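Long-range contact in actin-related protein 8 (Homo sapiens, PDB 4FO0), which serves as an ATP-binding, non-polymerizing actin-family subunit of the INO80 chromatin remodeling complex, with low basal ATPase activity: residues C320-F334 with L345-M359. Residues are numbered along the deposited sequence; the frame is centred on the assembly and turned at random.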
ATOM      1  N   CYS A 320      11.274  12.843  -1.165  1.00 30.92           N
ATOM      2  CA  CYS A 320      11.167  12.538   0.253  1.00 30.09           C
ATOM      3  C   CYS A 320      12.241  11.557   0.732  1.00 36.53           C
ATOM      4  O   CYS A 320      12.628  10.630   0.017  1.00 35.88           O
ATOM      5  CB  CYS A 320       9.754  12.039   0.568  1.00 22.95           C
ATOM      6  SG  CYS A 320       8.531  13.387   0.413  1.00 37.39           S
ATOM      7  N   HIS A 321      12.736  11.784   1.943  1.00 36.05           N
ATOM      8  CA  HIS A 321      13.779  10.933   2.519  1.00 43.60           C
ATOM      9  C   HIS A 321      13.616  10.943   4.029  1.00 30.67           C
ATOM     10  O   HIS A 321      12.940  11.822   4.567  1.00 38.02           O
ATOM     11  CB  HIS A 321      15.171  11.458   2.141  1.00 36.23           C
ATOM     12  CG  HIS A 321      15.466  12.823   2.689  1.00 40.19           C
ATOM     13  ND1 HIS A 321      16.044  13.020   3.926  1.00 44.59           N
ATOM     14  CD2 HIS A 321      15.238  14.058   2.181  1.00 36.28           C
ATOM     15  CE1 HIS A 321      16.165  14.317   4.150  1.00 46.06           C
ATOM     16  NE2 HIS A 321      15.689  14.968   3.106  1.00 48.77           N
ATOM     17  N   LEU A 322      14.222   9.972   4.709  1.00 36.79           N
ATOM     18  CA  LEU A 322      14.290   9.978   6.176  1.00 41.73           C
ATOM     19  C   LEU A 322      15.741  10.041   6.662  1.00 46.63           C
ATOM     20  O   LEU A 322      16.147   9.312   7.570  1.00 40.95           O
ATOM     21  CB  LEU A 322      13.592   8.757   6.762  1.00 27.50           C
ATOM     22  CG  LEU A 322      12.072   8.738   6.648  1.00 29.88           C
ATOM     23  CD1 LEU A 322      11.534   7.334   6.906  1.00 41.19           C
ATOM     24  CD2 LEU A 322      11.468   9.724   7.621  1.00 24.94           C
ATOM     25  N   ASP A 323      16.517  10.925   6.046  1.00 39.05           N
ATOM     26  CA  ASP A 323      17.934  11.048   6.351  1.00 50.30           C
ATOM     27  C   ASP A 323      18.250  12.411   7.010  1.00 47.16           C
ATOM     28  O   ASP A 323      18.179  13.449   6.351  1.00 45.33           O
ATOM     29  CB  ASP A 323      18.710  10.864   5.043  1.00 52.51           C
ATOM     30  CG  ASP A 323      20.214  10.937   5.223  1.00 64.16           C
ATOM     31  OD1 ASP A 323      20.678  11.260   6.341  1.00 63.88           O
ATOM     32  OD2 ASP A 323      20.934  10.684   4.224  1.00 59.60           O
ATOM     33  N   GLN A 324      18.589  12.413   8.301  1.00 44.38           N
ATOM     34  CA  GLN A 324      18.909  13.670   9.001  1.00 49.98           C
ATOM     35  C   GLN A 324      19.977  14.481   8.289  1.00 45.01           C
ATOM     36  O   GLN A 324      19.975  15.713   8.333  1.00 54.85           O
ATOM     37  CB  GLN A 324      19.407  13.416  10.422  1.00 44.67           C
ATOM     38  CG  GLN A 324      18.328  13.191  11.432  1.00 59.95           C
ATOM     39  CD  GLN A 324      17.452  14.411  11.654  1.00 59.31           C
ATOM     40  OE1 GLN A 324      16.244  14.370  11.398  1.00 61.10           O
ATOM     41  NE2 GLN A 324      18.045  15.492  12.164  1.00 42.36           N
ATOM     42  N   ASP A 325      20.892  13.782   7.638  1.00 40.00           N
ATOM     43  CA  ASP A 325      22.097  14.411   7.120  1.00 46.69           C
ATOM     44  C   ASP A 325      21.906  15.157   5.808  1.00 45.16           C
ATOM     45  O   ASP A 325      22.771  15.938   5.403  1.00 56.79           O
ATOM     46  CB  ASP A 325      23.229  13.387   7.038  1.00 54.01           C
ATOM     47  CG  ASP A 325      23.555  12.779   8.395  1.00 57.84           C
ATOM     48  OD1 ASP A 325      23.471  13.502   9.415  1.00 60.51           O
ATOM     49  OD2 ASP A 325      23.876  11.576   8.448  1.00 66.23           O
ATOM     50  N   ILE A 326      20.770  14.927   5.155  1.00 48.15           N
ATOM     51  CA  ILE A 326      20.382  15.704   3.985  1.00 43.22           C
ATOM     52  C   ILE A 326      19.626  16.927   4.479  1.00 52.61           C
ATOM     53  O   ILE A 326      18.505  16.815   4.980  1.00 53.23           O
ATOM     54  CB  ILE A 326      19.449  14.900   3.048  1.00 51.54           C
ATOM     55  CG1 ILE A 326      20.136  13.647   2.526  1.00 37.51           C
ATOM     56  CG2 ILE A 326      18.998  15.739   1.870  1.00 23.85           C
ATOM     57  CD1 ILE A 326      19.244  12.845   1.591  1.00 42.47           C
ATOM     58  N   SER A 327      20.228  18.099   4.346  1.00 42.88           N
ATOM     59  CA  SER A 327      19.626  19.291   4.928  1.00 39.89           C
ATOM     60  C   SER A 327      19.898  20.505   4.073  1.00 32.43           C
ATOM     61  O   SER A 327      20.646  20.433   3.099  1.00 46.92           O
ATOM     62  CB  SER A 327      20.187  19.525   6.332  1.00 57.47           C
ATOM     63  OG  SER A 327      21.578  19.816   6.280  1.00 48.57           O
ATOM     64  N   GLY A 328      19.283  21.623   4.442  1.00 36.41           N
ATOM     65  CA  GLY A 328      19.405  22.854   3.680  1.00 33.69           C
ATOM     66  C   GLY A 328      18.404  22.961   2.546  1.00 45.32           C
ATOM     67  O   GLY A 328      17.550  22.090   2.360  1.00 42.15           O
ATOM     68  N   LEU A 329      18.492  24.056   1.802  1.00 44.81           N
ATOM     69  CA  LEU A 329      17.702  24.211   0.595  1.00 44.93           C
ATOM     70  C   LEU A 329      18.452  23.546  -0.554  1.00 38.87           C
ATOM     71  O   LEU A 329      19.653  23.731  -0.691  1.00 54.03           O
ATOM     72  CB  LEU A 329      17.449  25.691   0.315  1.00 39.56           C
ATOM     73  CG  LEU A 329      16.274  26.314   1.067  1.00 48.00           C
ATOM     74  CD1 LEU A 329      16.383  27.813   1.044  1.00 40.96           C
ATOM     75  CD2 LEU A 329      14.941  25.888   0.461  1.00 50.78           C
ATOM     76  N   GLN A 330      17.757  22.735  -1.344  1.00 42.58           N
ATOM     77  CA  GLN A 330      18.367  22.087  -2.502  1.00 36.85           C
ATOM     78  C   GLN A 330      17.639  22.475  -3.771  1.00 42.21           C
ATOM     79  O   GLN A 330      16.423  22.720  -3.781  1.00 40.41           O
ATOM     80  CB  GLN A 330      18.347  20.564  -2.379  1.00 48.22           C
ATOM     81  CG  GLN A 330      19.684  19.929  -2.062  1.00 67.42           C
ATOM     82  CD  GLN A 330      19.964  19.892  -0.565  1.00 88.38           C
ATOM     83  OE1 GLN A 330      19.582  18.944   0.119  1.00 66.08           O
ATOM     84  NE2 GLN A 330      20.632  20.929  -0.050  1.00 78.69           N
ATOM     85  N   ASP A 331      18.390  22.521  -4.858  1.00 51.53           N
ATOM     86  CA  ASP A 331      17.794  22.787  -6.152  1.00 44.98           C
ATOM     87  C   ASP A 331      17.411  21.479  -6.818  1.00 38.55           C
ATOM     88  O   ASP A 331      18.236  20.571  -6.954  1.00 44.87           O
ATOM     89  CB  ASP A 331      18.731  23.625  -7.010  1.00 39.14           C
ATOM     90  CG  ASP A 331      18.720  25.089  -6.603  1.00 54.66           C
ATOM     91  OD1 ASP A 331      17.621  25.621  -6.332  1.00 56.77           O
ATOM     92  OD2 ASP A 331      19.804  25.702  -6.536  1.00 64.82           O
ATOM     93  N   HIS A 332      16.135  21.377  -7.175  1.00 42.99           N
ATOM     94  CA  HIS A 332      15.580  20.181  -7.801  1.00 37.35           C
ATOM     95  C   HIS A 332      14.866  20.512  -9.108  1.00 37.46           C
ATOM     96  O   HIS A 332      14.506  21.664  -9.382  1.00 40.43           O
ATOM     97  CB  HIS A 332      14.578  19.507  -6.864  1.00 47.06           C
ATOM     98  CG  HIS A 332      15.158  19.079  -5.553  1.00 53.03           C
ATOM     99  ND1 HIS A 332      15.913  17.934  -5.413  1.00 57.26           N
ATOM    100  CD2 HIS A 332      15.078  19.633  -4.318  1.00 42.26           C
ATOM    101  CE1 HIS A 332      16.279  17.803  -4.149  1.00 46.15           C
ATOM    102  NE2 HIS A 332      15.786  18.822  -3.466  1.00 52.66           N
ATOM    103  N   GLU A 333      14.645  19.496  -9.923  1.00 36.06           N
ATOM    104  CA  GLU A 333      13.792  19.706 -11.075  1.00 44.54           C
ATOM    105  C   GLU A 333      12.920  18.490 -11.264  1.00 46.89           C
ATOM    106  O   GLU A 333      13.287  17.385 -10.867  1.00 38.86           O
ATOM    107  CB  GLU A 333      14.618  19.965 -12.326  1.00 37.98           C
ATOM    108  CG  GLU A 333      15.409  18.763 -12.802  1.00 34.96           C
ATOM    109  CD  GLU A 333      16.398  19.125 -13.900  1.00 79.30           C
ATOM    110  OE1 GLU A 333      16.975  18.186 -14.510  1.00 75.55           O
ATOM    111  OE2 GLU A 333      16.595  20.347 -14.144  1.00 56.09           O
ATOM    112  N   PHE A 334      11.752  18.701 -11.853  1.00 39.49           N
ATOM    113  CA  PHE A 334      10.882  17.587 -12.171  1.00 42.69           C
ATOM    114  C   PHE A 334      10.151  17.845 -13.475  1.00 38.54           C
ATOM    115  O   PHE A 334      10.019  18.996 -13.908  1.00 33.18           O
ATOM    116  CB  PHE A 334       9.896  17.327 -11.025  1.00 38.86           C
ATOM    117  CG  PHE A 334       8.888  18.432 -10.803  1.00 33.23           C
ATOM    118  CD1 PHE A 334       9.192  19.524 -10.007  1.00 33.90           C
ATOM    119  CD2 PHE A 334       7.620  18.357 -11.363  1.00 27.79           C
ATOM    120  CE1 PHE A 334       8.254  20.542  -9.789  1.00 38.07           C
ATOM    121  CE2 PHE A 334       6.673  19.366 -11.147  1.00 31.07           C
ATOM    122  CZ  PHE A 334       6.987  20.455 -10.352  1.00 30.49           C
ATOM    123  N   LEU A 345       9.382  20.891 -17.968  1.00 40.79           N
ATOM    124  CA  LEU A 345      10.434  20.720 -16.976  1.00 39.78           C
ATOM    125  C   LEU A 345      10.448  21.902 -16.014  1.00 44.82           C
ATOM    126  O   LEU A 345      10.549  23.047 -16.441  1.00 38.55           O
ATOM    127  CB  LEU A 345      11.790  20.612 -17.647  1.00 34.30           C
ATOM    128  CG  LEU A 345      12.923  20.510 -16.641  1.00 45.21           C
ATOM    129  CD1 LEU A 345      12.908  19.127 -16.026  1.00 32.66           C
ATOM    130  CD2 LEU A 345      14.242  20.800 -17.314  1.00 26.45           C
ATOM    131  N   TYR A 346      10.343  21.599 -14.720  1.00 41.03           N
ATOM    132  CA  TYR A 346      10.282  22.596 -13.654  1.00 38.14           C
ATOM    133  C   TYR A 346      11.533  22.602 -12.770  1.00 44.93           C
ATOM    134  O   TYR A 346      11.978  21.551 -12.288  1.00 40.44           O
ATOM    135  CB  TYR A 346       9.094  22.307 -12.744  1.00 35.14           C
ATOM    136  CG  TYR A 346       7.748  22.717 -13.286  1.00 37.82           C
ATOM    137  CD1 TYR A 346       7.216  23.967 -12.985  1.00 38.79           C
ATOM    138  CD2 TYR A 346       6.986  21.843 -14.053  1.00 35.48           C
ATOM    139  CE1 TYR A 346       5.978  24.351 -13.451  1.00 37.76           C
ATOM    140  CE2 TYR A 346       5.735  22.223 -14.538  1.00 36.38           C
ATOM    141  CZ  TYR A 346       5.242  23.478 -14.234  1.00 44.55           C
ATOM    142  OH  TYR A 346       4.007  23.874 -14.698  1.00 56.29           O
ATOM    143  N   GLN A 347      12.091  23.789 -12.550  1.00 43.43           N
ATOM    144  CA  GLN A 347      13.072  23.988 -11.482  1.00 43.00           C
ATOM    145  C   GLN A 347      12.346  24.314 -10.188  1.00 49.07           C
ATOM    146  O   GLN A 347      11.389  25.096 -10.175  1.00 44.88           O
ATOM    147  CB  GLN A 347      14.000  25.167 -11.786  1.00 46.34           C
ATOM    148  CG  GLN A 347      14.685  25.115 -13.123  1.00 48.70           C
ATOM    149  CD  GLN A 347      15.471  23.841 -13.309  1.00 56.81           C
ATOM    150  OE1 GLN A 347      16.290  23.467 -12.466  1.00 67.17           O
ATOM    151  NE2 GLN A 347      15.221  23.155 -14.416  1.00 51.15           N
ATOM    152  N   PHE A 348      12.781  23.728  -9.085  1.00 50.30           N
ATOM    153  CA  PHE A 348      12.451  24.380  -7.826  1.00 56.10           C
ATOM    154  C   PHE A 348      13.242  23.957  -6.623  1.00 42.71           C
ATOM    155  O   PHE A 348      13.972  22.961  -6.643  1.00 38.62           O
ATOM    156  CB  PHE A 348      10.954  24.406  -7.546  1.00 63.47           C
ATOM    157  CG  PHE A 348      10.453  23.227  -6.804  1.00 46.71           C
ATOM    158  CD1 PHE A 348       9.452  23.384  -5.845  1.00 60.49           C
ATOM    159  CD2 PHE A 348      10.935  21.961  -7.085  1.00 59.02           C
ATOM    160  CE1 PHE A 348       8.956  22.298  -5.160  1.00 59.11           C
ATOM    161  CE2 PHE A 348      10.452  20.860  -6.398  1.00 64.41           C
ATOM    162  CZ  PHE A 348       9.459  21.030  -5.437  1.00 62.54           C
ATOM    163  N   ARG A 349      13.115  24.766  -5.582  1.00 41.62           N
ATOM    164  CA  ARG A 349      13.970  24.632  -4.415  1.00 46.24           C
ATOM    165  C   ARG A 349      13.206  24.035  -3.239  1.00 37.07           C
ATOM    166  O   ARG A 349      12.125  24.503  -2.899  1.00 38.72           O
ATOM    167  CB  ARG A 349      14.522  25.996  -4.062  1.00 48.54           C
ATOM    168  CG  ARG A 349      15.871  25.963  -3.436  1.00 59.69           C
ATOM    169  CD  ARG A 349      16.418  27.367  -3.386  1.00 57.31           C
ATOM    170  NE  ARG A 349      17.361  27.592  -4.471  1.00 61.88           N
ATOM    171  CZ  ARG A 349      17.885  28.776  -4.755  1.00 61.11           C
ATOM    172  NH1 ARG A 349      17.534  29.836  -4.037  1.00 64.29           N
ATOM    173  NH2 ARG A 349      18.746  28.902  -5.755  1.00 57.00           N
ATOM    174  N   LEU A 350      13.756  22.979  -2.645  1.00 45.57           N
ATOM    175  CA  LEU A 350      13.107  22.329  -1.509  1.00 42.55           C
ATOM    176  C   LEU A 350      13.999  22.223  -0.297  1.00 48.71           C
ATOM    177  O   LEU A 350      15.208  21.975  -0.410  1.00 45.48           O
ATOM    178  CB  LEU A 350      12.638  20.928  -1.884  1.00 52.50           C
ATOM    179  CG  LEU A 350      11.200  20.913  -2.376  1.00 52.43           C
ATOM    180  CD1 LEU A 350      10.717  19.493  -2.552  1.00 60.35           C
ATOM    181  CD2 LEU A 350      10.335  21.698  -1.402  1.00 49.54           C
ATOM    182  N   GLY A 351      13.379  22.364   0.868  1.00 43.41           N
ATOM    183  CA  GLY A 351      14.079  22.179   2.126  1.00 47.30           C
ATOM    184  C   GLY A 351      13.615  20.998   2.956  1.00 46.72           C
ATOM    185  O   GLY A 351      13.775  19.830   2.590  1.00 42.17           O
ATOM    186  N   ASP A 352      13.019  21.309   4.093  1.00 47.38           N
ATOM    187  CA  ASP A 352      12.772  20.298   5.104  1.00 39.68           C
ATOM    188  C   ASP A 352      11.504  19.509   4.800  1.00 47.80           C
ATOM    189  O   ASP A 352      11.335  18.360   5.230  1.00 35.52           O
ATOM    190  CB  ASP A 352      12.731  20.953   6.485  1.00 49.40           C
ATOM    191  CG  ASP A 352      14.028  21.690   6.818  1.00 57.55           C
ATOM    192  OD1 ASP A 352      15.129  21.154   6.529  1.00 55.95           O
ATOM    193  OD2 ASP A 352      13.940  22.820   7.351  1.00 43.31           O
ATOM    194  N   GLU A 353      10.611  20.125   4.039  1.00 44.81           N
ATOM    195  CA  GLU A 353       9.459  19.404   3.531  1.00 39.57           C
ATOM    196  C   GLU A 353       9.819  17.963   3.072  1.00 31.60           C
ATOM    197  O   GLU A 353       9.053  17.025   3.279  1.00 33.19           O
ATOM    198  CB  GLU A 353       8.820  20.213   2.412  1.00 32.65           C
ATOM    199  CG  GLU A 353       9.802  21.135   1.713  1.00 51.39           C
ATOM    200  CD  GLU A 353       9.943  22.499   2.371  1.00 54.33           C
ATOM    201  OE1 GLU A 353      11.074  23.022   2.390  1.00 62.95           O
ATOM    202  OE2 GLU A 353       8.928  23.065   2.842  1.00 63.70           O
ATOM    203  N   LYS A 354      10.992  17.780   2.482  1.00 24.48           N
ATOM    204  CA  LYS A 354      11.392  16.450   2.015  1.00 29.46           C
ATOM    205  C   LYS A 354      11.521  15.444   3.139  1.00 35.23           C
ATOM    206  O   LYS A 354      11.420  14.243   2.898  1.00 36.73           O
ATOM    207  CB  LYS A 354      12.706  16.500   1.232  1.00 30.00           C
ATOM    208  CG  LYS A 354      12.624  17.252  -0.084  1.00 30.16           C
ATOM    209  CD  LYS A 354      13.963  17.258  -0.776  1.00 39.82           C
ATOM    210  CE  LYS A 354      14.946  18.151  -0.058  1.00 39.51           C
ATOM    211  NZ  LYS A 354      16.280  17.971  -0.669  1.00 49.29           N
ATOM    212  N   LEU A 355      11.767  15.936   4.354  1.00 29.65           N
ATOM    213  CA  LEU A 355      11.923  15.081   5.533  1.00 30.49           C
ATOM    214  C   LEU A 355      10.700  15.119   6.450  1.00 26.84           C
ATOM    215  O   LEU A 355      10.318  14.119   7.019  1.00 27.54           O
ATOM    216  CB  LEU A 355      13.167  15.476   6.321  1.00 37.26           C
ATOM    217  CG  LEU A 355      13.396  14.795   7.673  1.00 33.22           C
ATOM    218  CD1 LEU A 355      13.726  13.305   7.521  1.00 23.69           C
ATOM    219  CD2 LEU A 355      14.522  15.507   8.371  1.00 25.92           C
ATOM    220  N   GLN A 356      10.083  16.285   6.573  1.00 34.65           N
ATOM    221  CA  GLN A 356       8.869  16.421   7.356  1.00 29.83           C
ATOM    222  C   GLN A 356       7.772  15.447   6.930  1.00 36.89           C
ATOM    223  O   GLN A 356       7.189  14.754   7.765  1.00 37.95           O
ATOM    224  CB  GLN A 356       8.348  17.851   7.272  1.00 29.36           C
ATOM    225  CG  GLN A 356       9.268  18.873   7.911  1.00 39.81           C
ATOM    226  CD  GLN A 356       8.844  20.287   7.587  1.00 36.37           C
ATOM    227  OE1 GLN A 356       8.725  20.654   6.420  1.00 60.21           O
ATOM    228  NE2 GLN A 356       8.579  21.075   8.610  1.00 51.63           N
ATOM    229  N   ALA A 357       7.489  15.399   5.631  1.00 35.66           N
ATOM    230  CA  ALA A 357       6.349  14.644   5.129  1.00 22.23           C
ATOM    231  C   ALA A 357       6.388  13.145   5.478  1.00 36.98           C
ATOM    232  O   ALA A 357       5.413  12.599   5.982  1.00 32.08           O
ATOM    233  CB  ALA A 357       6.215  14.847   3.637  1.00 29.11           C
ATOM    234  N   PRO A 358       7.509  12.473   5.190  1.00 30.95           N
ATOM    235  CA  PRO A 358       7.636  11.044   5.514  1.00 25.28           C
ATOM    236  C   PRO A 358       7.524  10.809   7.011  1.00 39.77           C
ATOM    237  O   PRO A 358       7.026   9.771   7.436  1.00 34.69           O
ATOM    238  CB  PRO A 358       9.060  10.693   5.057  1.00 24.92           C
ATOM    239  CG  PRO A 358       9.428  11.760   4.095  1.00 40.57           C
ATOM    240  CD  PRO A 358       8.671  13.001   4.458  1.00 22.17           C
ATOM    241  N   MET A 359       7.998  11.764   7.804  1.00 38.18           N
ATOM    242  CA  MET A 359       7.934  11.642   9.254  1.00 36.27           C
ATOM    243  C   MET A 359       6.536  11.832   9.824  1.00 40.48           C
ATOM    244  O   MET A 359       6.329  11.606  11.008  1.00 34.81           O
ATOM    245  CB  MET A 359       8.876  12.624   9.927  1.00 29.55           C
ATOM    246  CG  MET A 359      10.325  12.247   9.788  1.00 39.91           C
ATOM    247  SD  MET A 359      11.344  13.301  10.812  1.00 49.08           S
ATOM    248  CE  MET A 359      10.391  13.289  12.330  1.00 53.59           C
TER
HETATM  249  O   HOH W   1      15.802  17.744   3.325  1.00 41.26           O
HETATM  250  O   HOH W   2      17.641  19.348   1.695  1.00 43.27           O
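Gln330 and Leu350, exchanging backbone N-H···O bonds in both directions, open the antiparallel beta hairpin of this actin-fold protein; the His332–Phe348 and Phe334–Tyr346 pairs continue it. Lys354, on the helix that follows the second strand, reaches back to the first. Lys354 CB lies 3.6 Å from His321 CD2; CG stands anti to the carbonyl carbon (chi1 -66°). Lys354 CD and CE each lie 3.6 Å from His332 NE2, and the bend at chi3 (-71°) turns CE and the ammonium toward the ring. Lys354 NZ then donates to His332 NE2 at 3.0 Å, near the imidazole plane, which would favour a neutral imidazole unprotonated at NE2. A water accepts from Lys354 NZ and also reaches Gln330 OE1, while a glycerol takes another bond. His321 N donates to Lys354 O, and, farther along the helix, Leu322 CD2 touches both Pro358 CB and Met359 CG. On the Asp331 face of the hairpin, Arg349 NE donates to Asp331 OD1 at 2.7 Å on its syn side, the two flat groups turned 43° apart; Tyr108 adds a cation-pi contact. An alanine in place of Arg349 would probably leave the Asp331 carboxylate without its cationic mate and strip Tyr108 of its cation. On the face bearing Phe334, an edge of that ring meets the Phe348 face, while Tyr346 CB sits over the Phe334 ring, 3.8 Å from its centroid.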